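Local coordinates for amidohydrolase (Brucella melitensis biovar Abortus, PDB 4F0L), which probably hydrolyses carbon–nitrogen bonds as a metal-dependent deaminase of the amidohydrolase family, and binds one ferric ion in its barrel, at residues Leu64-Gln70 and Val125-Leu131; Met101-Glu107 and Glu145-Arg149; Asp116-Phe122 and Asn331-Ile336; Gly212-Leu218 and Ala236-Val242. One frame throughout, in Å; residues are numbered along the deposited sequence. Where two conformers were deposited one is given.

Contact 1: residues Leu64-Gln70 and Val125-Leu131; sequences LHSHAFQ and VGEFHYL. With FE (Fe (III) ion), chain E.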
# COMPACT_ATOMS: atom_id res chain seq x y z
N LEU B 64 -17.65 -4.04 -0.26
CA LEU B 64 -18.66 -5.09 -0.08
C LEU B 64 -18.58 -5.89 1.22
O LEU B 64 -19.37 -6.80 1.40
CB LEU B 64 -18.69 -6.02 -1.31
CG LEU B 64 -17.43 -6.71 -1.80
CD1 LEU B 64 -16.63 -7.29 -0.64
CD2 LEU B 64 -17.85 -7.79 -2.79
N HIS B 65 -17.67 -5.54 2.15
CA HIS B 65 -17.50 -6.32 3.40
C HIS B 65 -16.75 -5.49 4.39
O HIS B 65 -15.59 -5.12 4.18
CB HIS B 65 -16.70 -7.59 3.14
CG HIS B 65 -16.63 -8.53 4.30
ND1 HIS B 65 -17.67 -9.32 4.66
CD2 HIS B 65 -15.59 -8.85 5.15
CE1 HIS B 65 -17.32 -10.06 5.73
NE2 HIS B 65 -16.04 -9.80 6.01
N SER B 66 -17.45 -5.17 5.47
CA SER B 66 -17.00 -4.30 6.54
C SER B 66 -17.53 -4.80 7.88
O SER B 66 -18.66 -5.24 7.99
CB SER B 66 -17.50 -2.88 6.29
OG SER B 66 -17.44 -2.07 7.44
N HIS B 67 -16.67 -4.75 8.90
CA HIS B 67 -17.08 -4.80 10.29
C HIS B 67 -16.74 -3.50 10.91
O HIS B 67 -15.59 -3.28 11.33
CB HIS B 67 -16.36 -5.93 11.03
CG HIS B 67 -16.29 -7.20 10.24
ND1 HIS B 67 -17.38 -7.85 9.83
CD2 HIS B 67 -15.20 -7.91 9.78
CE1 HIS B 67 -17.00 -8.95 9.14
NE2 HIS B 67 -15.67 -8.98 9.11
N ALA B 68 -17.74 -2.64 11.04
CA ALA B 68 -17.51 -1.23 11.34
C ALA B 68 -16.73 -1.04 12.64
O ALA B 68 -15.83 -0.22 12.70
CB ALA B 68 -18.80 -0.44 11.37
N PHE B 69 -17.05 -1.82 13.67
CA PHE B 69 -16.41 -1.62 14.98
C PHE B 69 -14.90 -1.82 14.97
O PHE B 69 -14.21 -1.23 15.77
CB PHE B 69 -17.07 -2.48 16.08
CG PHE B 69 -16.73 -3.95 16.00
CD1 PHE B 69 -15.63 -4.45 16.65
CD2 PHE B 69 -17.54 -4.83 15.27
CE1 PHE B 69 -15.33 -5.82 16.58
CE2 PHE B 69 -17.25 -6.18 15.20
CZ PHE B 69 -16.14 -6.67 15.85
N GLN B 70 -14.41 -2.65 14.04
CA GLN B 70 -13.00 -2.95 13.96
C GLN B 70 -12.19 -1.74 13.51
O GLN B 70 -10.97 -1.70 13.75
CB GLN B 70 -12.74 -4.19 13.07
CG GLN B 70 -13.32 -5.47 13.70
CD GLN B 70 -13.13 -6.71 12.86
OE1 GLN B 70 -12.39 -6.71 11.90
NE2 GLN B 70 -13.75 -7.81 13.27
N VAL B 125 -21.69 0.54 1.30
CA VAL B 125 -21.02 -0.40 2.15
C VAL B 125 -21.89 -1.60 2.40
O VAL B 125 -23.10 -1.50 2.56
CB VAL B 125 -20.54 0.24 3.49
CG1 VAL B 125 -21.72 0.78 4.32
CG2 VAL B 125 -19.70 -0.79 4.28
N GLY B 126 -21.23 -2.76 2.42
CA GLY B 126 -21.84 -4.02 2.83
C GLY B 126 -21.42 -4.34 4.22
O GLY B 126 -20.32 -4.80 4.45
N GLU B 127 -22.26 -3.96 5.18
CA GLU B 127 -21.94 -4.09 6.59
C GLU B 127 -22.33 -5.48 7.10
O GLU B 127 -23.50 -5.78 7.28
CB GLU B 127 -22.64 -3.02 7.41
CG GLU B 127 -22.23 -2.99 8.88
CD GLU B 127 -20.74 -2.73 9.11
OE1 GLU B 127 -20.12 -1.94 8.34
OE2 GLU B 127 -20.19 -3.31 10.07
N PHE B 128 -21.32 -6.28 7.33
CA PHE B 128 -21.43 -7.67 7.72
C PHE B 128 -21.42 -7.60 9.24
O PHE B 128 -20.35 -7.60 9.90
CB PHE B 128 -20.20 -8.41 7.14
CG PHE B 128 -20.23 -9.91 7.24
CD1 PHE B 128 -19.88 -10.55 8.42
CD2 PHE B 128 -20.47 -10.68 6.14
CE1 PHE B 128 -19.84 -11.95 8.50
CE2 PHE B 128 -20.42 -12.06 6.20
CZ PHE B 128 -20.10 -12.70 7.38
N HIS B 129 -22.64 -7.52 9.78
CA HIS B 129 -22.87 -6.99 11.10
C HIS B 129 -23.16 -8.05 12.14
O HIS B 129 -24.25 -8.66 12.12
CB HIS B 129 -24.08 -6.05 11.02
CG HIS B 129 -24.49 -5.50 12.34
ND1 HIS B 129 -23.66 -4.78 13.10
CD2 HIS B 129 -25.69 -5.61 13.05
CE1 HIS B 129 -24.30 -4.42 14.23
NE2 HIS B 129 -25.54 -4.93 14.20
N TYR B 130 -22.22 -8.29 13.04
CA TYR B 130 -22.43 -9.34 14.05
C TYR B 130 -22.41 -8.88 15.50
O TYR B 130 -22.54 -9.70 16.40
CB TYR B 130 -21.47 -10.52 13.85
CG TYR B 130 -19.99 -10.26 13.88
CD1 TYR B 130 -19.30 -10.17 15.08
CD2 TYR B 130 -19.26 -10.21 12.70
CE1 TYR B 130 -17.92 -9.97 15.10
CE2 TYR B 130 -17.88 -10.03 12.72
CZ TYR B 130 -17.22 -9.92 13.91
OH TYR B 130 -15.86 -9.73 13.91
N LEU B 131 -22.25 -7.58 15.74
CA LEU B 131 -22.19 -7.07 17.07
C LEU B 131 -23.62 -6.68 17.46
O LEU B 131 -24.05 -5.53 17.24
CB LEU B 131 -21.25 -5.89 17.11
CG LEU B 131 -21.05 -5.22 18.46
CD1 LEU B 131 -20.61 -6.21 19.53
CD2 LEU B 131 -20.05 -4.07 18.28
FE FE E . -14.72 -10.31 7.66
O HOH W 1 -12.88 -11.35 7.14
O HOH W 2 -13.61 -10.80 9.59
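Ser66 and Ala68 share the two oxygens of one carboxylate, that of Glu127. Glu127 OE1 takes the hydroxyl of Ser66 OG at 2.8 Å, and Glu127 OE2 offers its syn lone pair to Ala68 N at 2.7 Å. Glutamate suits the place because its bent chain reaches from the strand residue Ser66 to the backbone of Ala68, just past the strand end; OE1 also meets Tyr114. The strands themselves run parallel, with Phe128 N giving a 2.9 Å bond to Ser66 O, while the bond from Ser66 N to Gly126 O is weak. His67 spends both ring nitrogens. Its ND1 donates in the ring plane to Phe128 O (3.0 Å, 158° at the hydrogen), which fixes the ring's rotation and leaves NE2 to bind iron(III) at 2.2 Å. His65 NE2 is a second ligand of the iron at 2.2 Å, and this ring turns its CE1 edge over one face of Phe128. This is the His-X-His pair of the amidohydrolase barrel, completed by His241, Asp329 and two waters. The edge of Phe69 meets the face of Tyr130 farther along. Behind the strands, helix 103-119 packs on Ser66 and Ala68, helix 145-157 covers Glu127, and strand 160-167 flanks Val125 and Phe128.

Contact 2: residues Met101-Glu107 and Glu145-Arg149; sequences MTPEQAE and EMADR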
# COMPACT_ATOMS: atom_id res chain seq x y z
N MET B 101 -18.03 -2.30 23.52
CA MET B 101 -18.58 -1.18 22.76
C MET B 101 -20.08 -0.98 23.03
O MET B 101 -20.85 -1.93 22.98
CB MET B 101 -18.32 -1.35 21.27
CG MET B 101 -18.47 -0.04 20.50
SD MET B 101 -17.92 -0.10 18.80
CE MET B 101 -16.17 -0.21 19.13
N THR B 102 -20.47 0.25 23.32
CA THR B 102 -21.85 0.63 23.51
C THR B 102 -22.49 1.05 22.16
O THR B 102 -21.78 1.29 21.18
CB THR B 102 -21.94 1.83 24.42
OG1 THR B 102 -21.39 2.95 23.73
CG2 THR B 102 -21.18 1.58 25.76
N PRO B 103 -23.84 1.14 22.11
CA PRO B 103 -24.47 1.56 20.85
C PRO B 103 -24.08 2.98 20.40
O PRO B 103 -23.87 3.22 19.22
CB PRO B 103 -25.97 1.47 21.15
CG PRO B 103 -26.06 0.46 22.25
CD PRO B 103 -24.85 0.72 23.11
N GLU B 104 -23.96 3.91 21.36
CA GLU B 104 -23.52 5.27 21.08
C GLU B 104 -22.13 5.25 20.46
O GLU B 104 -21.85 5.95 19.48
CB GLU B 104 -23.51 6.08 22.39
CG GLU B 104 -24.89 6.34 23.00
CD GLU B 104 -25.48 5.18 23.81
OE1 GLU B 104 -24.82 4.13 24.06
OE2 GLU B 104 -26.65 5.35 24.21
N GLN B 105 -21.24 4.44 21.03
CA GLN B 105 -19.87 4.33 20.50
C GLN B 105 -19.88 3.68 19.11
O GLN B 105 -19.15 4.11 18.22
CB GLN B 105 -18.96 3.54 21.45
CG GLN B 105 -18.67 4.27 22.75
CD GLN B 105 -18.12 3.37 23.82
OE1 GLN B 105 -18.17 2.14 23.71
NE2 GLN B 105 -17.60 3.98 24.88
N ALA B 106 -20.70 2.66 18.94
CA ALA B 106 -20.77 1.97 17.67
C ALA B 106 -21.23 2.91 16.56
O ALA B 106 -20.72 2.83 15.45
CB ALA B 106 -21.69 0.78 17.77
N GLU B 107 -22.15 3.81 16.86
CA GLU B 107 -22.61 4.76 15.86
C GLU B 107 -21.50 5.73 15.48
O GLU B 107 -21.32 6.04 14.30
CB GLU B 107 -23.83 5.54 16.34
CG GLU B 107 -24.45 6.39 15.23
CD GLU B 107 -25.72 7.14 15.63
OE1 GLU B 107 -26.34 6.80 16.65
OE2 GLU B 107 -26.10 8.08 14.89
N GLU B 145 -31.18 -2.76 17.98
CA GLU B 145 -30.44 -1.56 18.40
C GLU B 145 -29.12 -1.31 17.63
O GLU B 145 -28.92 -0.23 17.08
CB GLU B 145 -30.13 -1.61 19.89
CG GLU B 145 -29.42 -0.37 20.43
CD GLU B 145 -30.23 0.90 20.31
OE1 GLU B 145 -31.47 0.85 20.48
OE2 GLU B 145 -29.63 1.96 20.03
N MET B 146 -28.24 -2.30 17.59
CA MET B 146 -26.91 -2.08 17.01
C MET B 146 -26.98 -1.90 15.50
O MET B 146 -26.24 -1.08 14.95
CB MET B 146 -25.93 -3.21 17.38
CG MET B 146 -25.41 -3.10 18.81
SD MET B 146 -24.34 -1.68 19.00
CE MET B 146 -23.31 -2.14 20.38
N ALA B 147 -27.89 -2.63 14.84
CA ALA B 147 -28.14 -2.45 13.39
C ALA B 147 -28.74 -1.07 13.11
O ALA B 147 -28.40 -0.44 12.09
CB ALA B 147 -29.03 -3.56 12.80
N ASP B 148 -29.61 -0.60 14.01
CA ASP B 148 -30.17 0.74 13.89
C ASP B 148 -29.07 1.82 13.95
O ASP B 148 -29.15 2.86 13.29
CB ASP B 148 -31.20 1.03 14.98
CG ASP B 148 -32.38 0.04 14.99
OD1 ASP B 148 -32.54 -0.83 14.11
OD2 ASP B 148 -33.16 0.15 15.96
N ARG B 149 -28.06 1.58 14.79
CA ARG B 149 -26.91 2.50 14.87
C ARG B 149 -26.11 2.57 13.56
O ARG B 149 -25.67 3.66 13.14
CB ARG B 149 -26.00 2.12 16.02
CG ARG B 149 -26.67 2.21 17.38
CD ARG B 149 -27.06 3.65 17.71
NE ARG B 149 -27.60 3.75 19.06
CZ ARG B 149 -27.60 4.86 19.81
NH1 ARG B 149 -27.06 6.00 19.38
NH2 ARG B 149 -28.14 4.82 21.01
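Arg149 NH1 gives Glu107 OE1 a 2.9 Å salt bridge, almost in the guanidinium plane and nearly in line with the carboxylate C-O bond. Glu145 OE2, one helical turn earlier, receives Arg149 NE, also at 2.9 Å, and Arg149 NH2 weakly. Arg149 probably offsets the charges of Glu107 and Glu145, with Glu104 nearby, and its spread of N-H groups fits it for the task. The chain of Glu107 reaches across because CG lies opposite the backbone N (chi1 -171°) and stays extended beyond. Pro103 and the start of Glu104 cover one face of the guanidinium, with Pro103 CB 3.5 Å from Arg149 NE. Proline suits this first turn, where no backbone N-H is needed, while Thr102 and Gln105 close the helix start with a capping box. Below the charges, flexible Met146 lays SD against Ala106 CB at 3.8 Å and brings CE to Met101 O. The two helical segments run roughly parallel, 28° apart and 9.0 Å between axes; Met146 also packs on His129 of strand 122-129, and helix 442-457 lies against Met101 and Gln105.

Contact 3: residues Asp116-Phe122 and Asn331-Ile336; sequences DMLEAGF and NVLIGI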
# COMPACT_ATOMS: atom_id res chain seq x y z
N ASP B 116 -14.56 8.03 6.10
CA ASP B 116 -13.28 7.61 5.53
C ASP B 116 -13.51 6.83 4.19
O ASP B 116 -12.85 7.09 3.17
CB ASP B 116 -12.59 6.72 6.58
CG ASP B 116 -11.11 6.91 6.64
OD1 ASP B 116 -10.54 7.02 5.53
OD2 ASP B 116 -10.52 6.87 7.78
N MET B 117 -14.45 5.89 4.18
CA MET B 117 -14.78 5.15 2.94
C MET B 117 -15.24 6.10 1.84
O MET B 117 -14.78 6.00 0.73
CB MET B 117 -15.88 4.12 3.20
CG MET B 117 -15.42 2.90 4.01
SD MET B 117 -16.77 1.74 4.22
CE MET B 117 -15.94 0.31 4.93
N LEU B 118 -16.15 7.02 2.16
CA LEU B 118 -16.64 7.99 1.16
C LEU B 118 -15.48 8.81 0.61
O LEU B 118 -15.38 8.98 -0.61
CB LEU B 118 -17.74 8.89 1.74
CG LEU B 118 -19.14 8.28 1.80
CD1 LEU B 118 -20.09 9.03 2.71
CD2 LEU B 118 -19.74 8.23 0.36
N GLU B 119 -14.60 9.28 1.47
CA GLU B 119 -13.43 10.05 1.04
C GLU B 119 -12.44 9.23 0.15
O GLU B 119 -11.75 9.78 -0.69
CB GLU B 119 -12.71 10.66 2.24
CG GLU B 119 -13.48 11.78 2.94
CD GLU B 119 -12.66 12.46 4.05
OE1 GLU B 119 -11.51 11.99 4.30
OE2 GLU B 119 -13.14 13.48 4.65
N ALA B 120 -12.49 7.92 0.27
CA ALA B 120 -11.71 7.04 -0.55
C ALA B 120 -12.44 6.65 -1.86
O ALA B 120 -11.86 5.92 -2.67
CB ALA B 120 -11.35 5.79 0.25
N GLY B 121 -13.70 7.06 -2.04
CA GLY B 121 -14.41 6.81 -3.29
C GLY B 121 -15.33 5.59 -3.24
O GLY B 121 -15.77 5.10 -4.30
N PHE B 122 -15.57 5.04 -2.05
CA PHE B 122 -16.56 3.98 -1.91
C PHE B 122 -17.91 4.63 -1.65
O PHE B 122 -18.03 5.44 -0.73
CB PHE B 122 -16.25 3.07 -0.72
CG PHE B 122 -14.98 2.29 -0.84
CD1 PHE B 122 -14.95 1.12 -1.57
CD2 PHE B 122 -13.82 2.70 -0.17
CE1 PHE B 122 -13.80 0.36 -1.62
CE2 PHE B 122 -12.67 1.97 -0.23
CZ PHE B 122 -12.65 0.79 -0.96
N ASN B 331 -11.04 -3.10 8.32
CA ASN B 331 -11.02 -1.62 8.28
C ASN B 331 -9.74 -1.04 8.86
O ASN B 331 -9.70 0.13 9.34
CB ASN B 331 -12.28 -1.06 8.93
CG ASN B 331 -13.55 -1.40 8.10
OD1 ASN B 331 -13.56 -1.22 6.91
ND2 ASN B 331 -14.61 -1.87 8.74
N VAL B 332 -8.65 -1.82 8.77
CA VAL B 332 -7.32 -1.34 9.25
C VAL B 332 -6.79 -0.19 8.39
O VAL B 332 -6.13 0.77 8.90
CB VAL B 332 -6.28 -2.49 9.33
CG1 VAL B 332 -6.02 -3.17 7.94
CG2 VAL B 332 -4.97 -1.99 9.92
N LEU B 333 -7.09 -0.23 7.10
CA LEU B 333 -6.59 0.80 6.15
C LEU B 333 -7.57 0.90 4.98
O LEU B 333 -7.88 -0.12 4.36
CB LEU B 333 -5.16 0.46 5.62
CG LEU B 333 -4.48 1.52 4.67
CD1 LEU B 333 -4.55 2.89 5.24
CD2 LEU B 333 -3.01 1.28 4.42
N ILE B 334 -8.06 2.10 4.72
CA ILE B 334 -9.19 2.33 3.81
C ILE B 334 -8.68 2.94 2.48
O ILE B 334 -8.15 4.02 2.49
CB ILE B 334 -10.24 3.31 4.42
CG1 ILE B 334 -10.69 2.88 5.83
CG2 ILE B 334 -11.44 3.44 3.47
CD1 ILE B 334 -11.18 1.43 5.94
N GLY B 335 -8.83 2.23 1.36
CA GLY B 335 -8.43 2.76 0.07
C GLY B 335 -8.71 1.84 -1.11
O GLY B 335 -8.48 0.64 -1.03
N ILE B 336 -9.21 2.41 -2.20
CA ILE B 336 -9.47 1.59 -3.41
C ILE B 336 -8.12 1.21 -4.00
O ILE B 336 -7.92 0.07 -4.36
CB ILE B 336 -10.32 2.36 -4.45
CG1 ILE B 336 -11.76 2.58 -3.92
CG2 ILE B 336 -10.26 1.66 -5.79
CD1 ILE B 336 -12.67 3.42 -4.80
O HOH W 3 -9.35 5.26 -2.60
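Ile334 presses against the C-terminal turn of helix 103-119, and its side chain can be followed outward. Ile334 CB faces Asp116 OD1 at 3.9 Å, while CG1 lies beside the carboxylate carbon of the same aspartate, whose OD2 bonds to Tyr71. Beyond CG1 the tip turns back to its own loop, with Ile334 CD1 3.7 Å from Asn331 OD1. The other branch, Ile334 CG2, opposite the backbone N, packs on Met117 CA at 3.8 Å and Ala120 CB at 4.0 Å, with Phe122 CE2 a little farther off. A beta-branched residue suits this spot because its two arms serve two neighbours at once, and the small Ala120 lets the loop approach. Ile336 fills the next place. Ile336 CG1 stands over one face of the Phe122 ring, a CH-pi contact 3.8 Å from the centroid, and CD1 lies 3.4 Å from Ala120 O. Gly121, with positive phi, closes the helix in a Schellman motif that turns the chain into Phe122. A water accepts from Ile336 N and donates to Ala120 O at 2.6 Å. At the far end, the extended Met117 brings CE within 3.5 Å of Asn331 OD1, an amide oxygen buried with no partner in the model, although ND2 bonds to Ser66. The chemistry is therefore largely apolar: shape fixes the loop before helix 336-351 against the helix end, and water bridges the backbones.

Contact 4: residues Gly212-Leu218 and Ala236-Val242; sequences GVAPHSL and APVHIHV. With FE (Fe (III) ion), chain E.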
# COMPACT_ATOMS: atom_id res chain seq x y z
N GLY B 212 -29.91 -7.97 3.44
CA GLY B 212 -29.67 -9.38 3.19
C GLY B 212 -29.37 -10.11 4.50
O GLY B 212 -29.70 -9.60 5.57
N VAL B 213 -28.75 -11.28 4.41
CA VAL B 213 -28.36 -12.07 5.59
C VAL B 213 -26.93 -12.58 5.45
O VAL B 213 -26.43 -12.73 4.33
CB VAL B 213 -29.31 -13.27 5.84
CG1 VAL B 213 -30.78 -12.80 5.95
CG2 VAL B 213 -29.13 -14.30 4.74
N ALA B 214 -26.27 -12.79 6.59
CA ALA B 214 -24.86 -13.16 6.62
C ALA B 214 -24.66 -14.30 7.62
O ALA B 214 -24.27 -14.06 8.75
CB ALA B 214 -23.99 -11.96 6.98
N PRO B 215 -24.90 -15.55 7.18
CA PRO B 215 -24.37 -16.64 7.99
C PRO B 215 -22.87 -16.46 8.18
O PRO B 215 -22.14 -16.24 7.21
CB PRO B 215 -24.67 -17.89 7.16
CG PRO B 215 -25.03 -17.41 5.79
CD PRO B 215 -25.57 -16.02 5.96
N HIS B 216 -22.41 -16.50 9.42
CA HIS B 216 -21.02 -16.07 9.67
C HIS B 216 -19.99 -16.86 8.89
O HIS B 216 -19.15 -16.30 8.19
CB HIS B 216 -20.70 -16.15 11.14
CG HIS B 216 -19.31 -15.69 11.45
ND1 HIS B 216 -18.27 -16.55 11.55
CD2 HIS B 216 -18.81 -14.41 11.65
CE1 HIS B 216 -17.14 -15.84 11.81
NE2 HIS B 216 -17.47 -14.54 11.87
N SER B 217 -20.08 -18.17 9.01
CA SER B 217 -19.10 -19.10 8.43
C SER B 217 -19.63 -20.50 8.63
O SER B 217 -20.60 -20.70 9.39
CB SER B 217 -17.76 -19.00 9.15
OG SER B 217 -17.91 -19.44 10.48
N LEU B 218 -18.98 -21.46 8.01
CA LEU B 218 -19.42 -22.84 8.15
C LEU B 218 -19.23 -23.37 9.57
O LEU B 218 -19.95 -24.26 10.00
CB LEU B 218 -18.75 -23.74 7.12
CG LEU B 218 -19.12 -23.41 5.66
CD1 LEU B 218 -18.30 -24.27 4.71
CD2 LEU B 218 -20.61 -23.53 5.39
N ALA B 236 -32.87 -11.53 -1.67
CA ALA B 236 -31.86 -10.57 -1.22
C ALA B 236 -30.52 -11.30 -1.08
O ALA B 236 -30.49 -12.53 -1.02
CB ALA B 236 -32.30 -9.94 0.11
N PRO B 237 -29.42 -10.54 -0.99
CA PRO B 237 -28.11 -11.20 -0.85
C PRO B 237 -27.89 -12.15 0.34
O PRO B 237 -28.47 -11.97 1.41
CB PRO B 237 -27.12 -10.03 -0.76
CG PRO B 237 -27.80 -8.91 -1.49
CD PRO B 237 -29.28 -9.10 -1.22
N VAL B 238 -27.01 -13.12 0.12
CA VAL B 238 -26.46 -13.96 1.18
C VAL B 238 -24.91 -13.85 1.14
O VAL B 238 -24.30 -14.10 0.11
CB VAL B 238 -26.85 -15.42 0.96
CG1 VAL B 238 -26.25 -16.34 2.05
CG2 VAL B 238 -28.37 -15.56 0.86
N HIS B 239 -24.31 -13.44 2.25
CA HIS B 239 -22.85 -13.38 2.40
C HIS B 239 -22.40 -14.34 3.47
O HIS B 239 -23.11 -14.54 4.47
CB HIS B 239 -22.42 -11.99 2.76
CG HIS B 239 -22.52 -11.00 1.64
ND1 HIS B 239 -21.57 -10.05 1.43
CD2 HIS B 239 -23.50 -10.80 0.69
CE1 HIS B 239 -21.90 -9.33 0.37
NE2 HIS B 239 -23.08 -9.78 -0.09
N ILE B 240 -21.23 -14.92 3.28
CA ILE B 240 -20.65 -15.87 4.24
C ILE B 240 -19.14 -15.85 4.14
O ILE B 240 -18.63 -15.83 3.04
CB ILE B 240 -21.20 -17.30 3.97
CG1 ILE B 240 -20.64 -18.32 4.95
CG2 ILE B 240 -20.91 -17.75 2.54
CD1 ILE B 240 -21.49 -19.57 5.11
N HIS B 241 -18.43 -15.90 5.27
CA HIS B 241 -16.98 -16.10 5.25
C HIS B 241 -16.72 -17.53 4.87
O HIS B 241 -17.26 -18.43 5.49
CB HIS B 241 -16.30 -15.92 6.63
CG HIS B 241 -16.27 -14.50 7.17
ND1 HIS B 241 -16.76 -14.18 8.40
CD2 HIS B 241 -15.69 -13.33 6.66
CE1 HIS B 241 -16.56 -12.85 8.63
NE2 HIS B 241 -15.91 -12.34 7.56
N VAL B 242 -15.86 -17.79 3.89
CA VAL B 242 -15.48 -19.16 3.62
C VAL B 242 -14.01 -19.33 3.14
O VAL B 242 -13.48 -18.55 2.34
CB VAL B 242 -16.51 -19.81 2.64
CG1 VAL B 242 -16.53 -19.11 1.30
CG2 VAL B 242 -16.19 -21.27 2.47
FE FE E . -14.72 -10.31 7.66
O HOH W 4 -16.86 -20.97 6.41
O HOH W 1 -12.88 -11.35 7.14
O HOH W 2 -13.61 -10.80 9.59
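Ile240 lies at the apolar centre, with its CD1 4.1 Å from both Pro215 CB and Leu218 CD2. The long arm reaches them because CG1 stands opposite the backbone N (chi1 -180°), and a branched chain here fills the space between the barrel wall and helix 260-267, where Ile240 packs on Leu264. Val238 continues this surface, its CG1 against Pro215 CD and its CG2 beside Val213 CG2. Outward from these come the backbones. Val213 N donates to Pro237 O, and Val213 O receives His239 N at 3.1 Å, with a hydrogen angle of 166°. Pro215 has no N-H to give His239 O, so regular pairing lapses there; Ala214 CA and His239 O approach to 3.1 Å as a CA-H...O contact. Gly212 has no side chain, and its CA comes 3.4 Å from Pro237 O. Farther on a single bond, His241 N to His216 O at 3.0 Å, joins the backbones, the donor lying above the carbonyl plane, and a water joins Leu218 N to His241 O. At the polar edge, the rim of the His241 ring meets the face of His216 in an edge-to-face pair, planes 73° apart, while His216 ND1 shares a hydrogen bond with Ser217 OG. The NE2 of His241 binds iron(III) at 2.4 Å. The chemistry implies a division of labour: apolar side chains secure the strand on one side, and its histidine, probably steadied by its backbone bond and the face of His216, is presented to the metal.

How the contacts relate
Contacts 1 and 4 are buried parts of the barrel wall and meet at the metal, where His65 and His67 of the first and His241 of the second share one iron and its two waters; Phe128 and Ala214 also touch between them. Contact 3 is buried too, but joins a helix end to a loop by apolar packing, and touches contact 1 through polar and methionine contacts. Contact 2 lies farther out, partly exposed, and relies on salt bridges. It uses the start of helix 103-119, whose end belongs to contact 3, and its Met146 and Met101 rest on contact 1. Metal and hydrogen bonds thus dominate near the iron, charge pairs toward solvent.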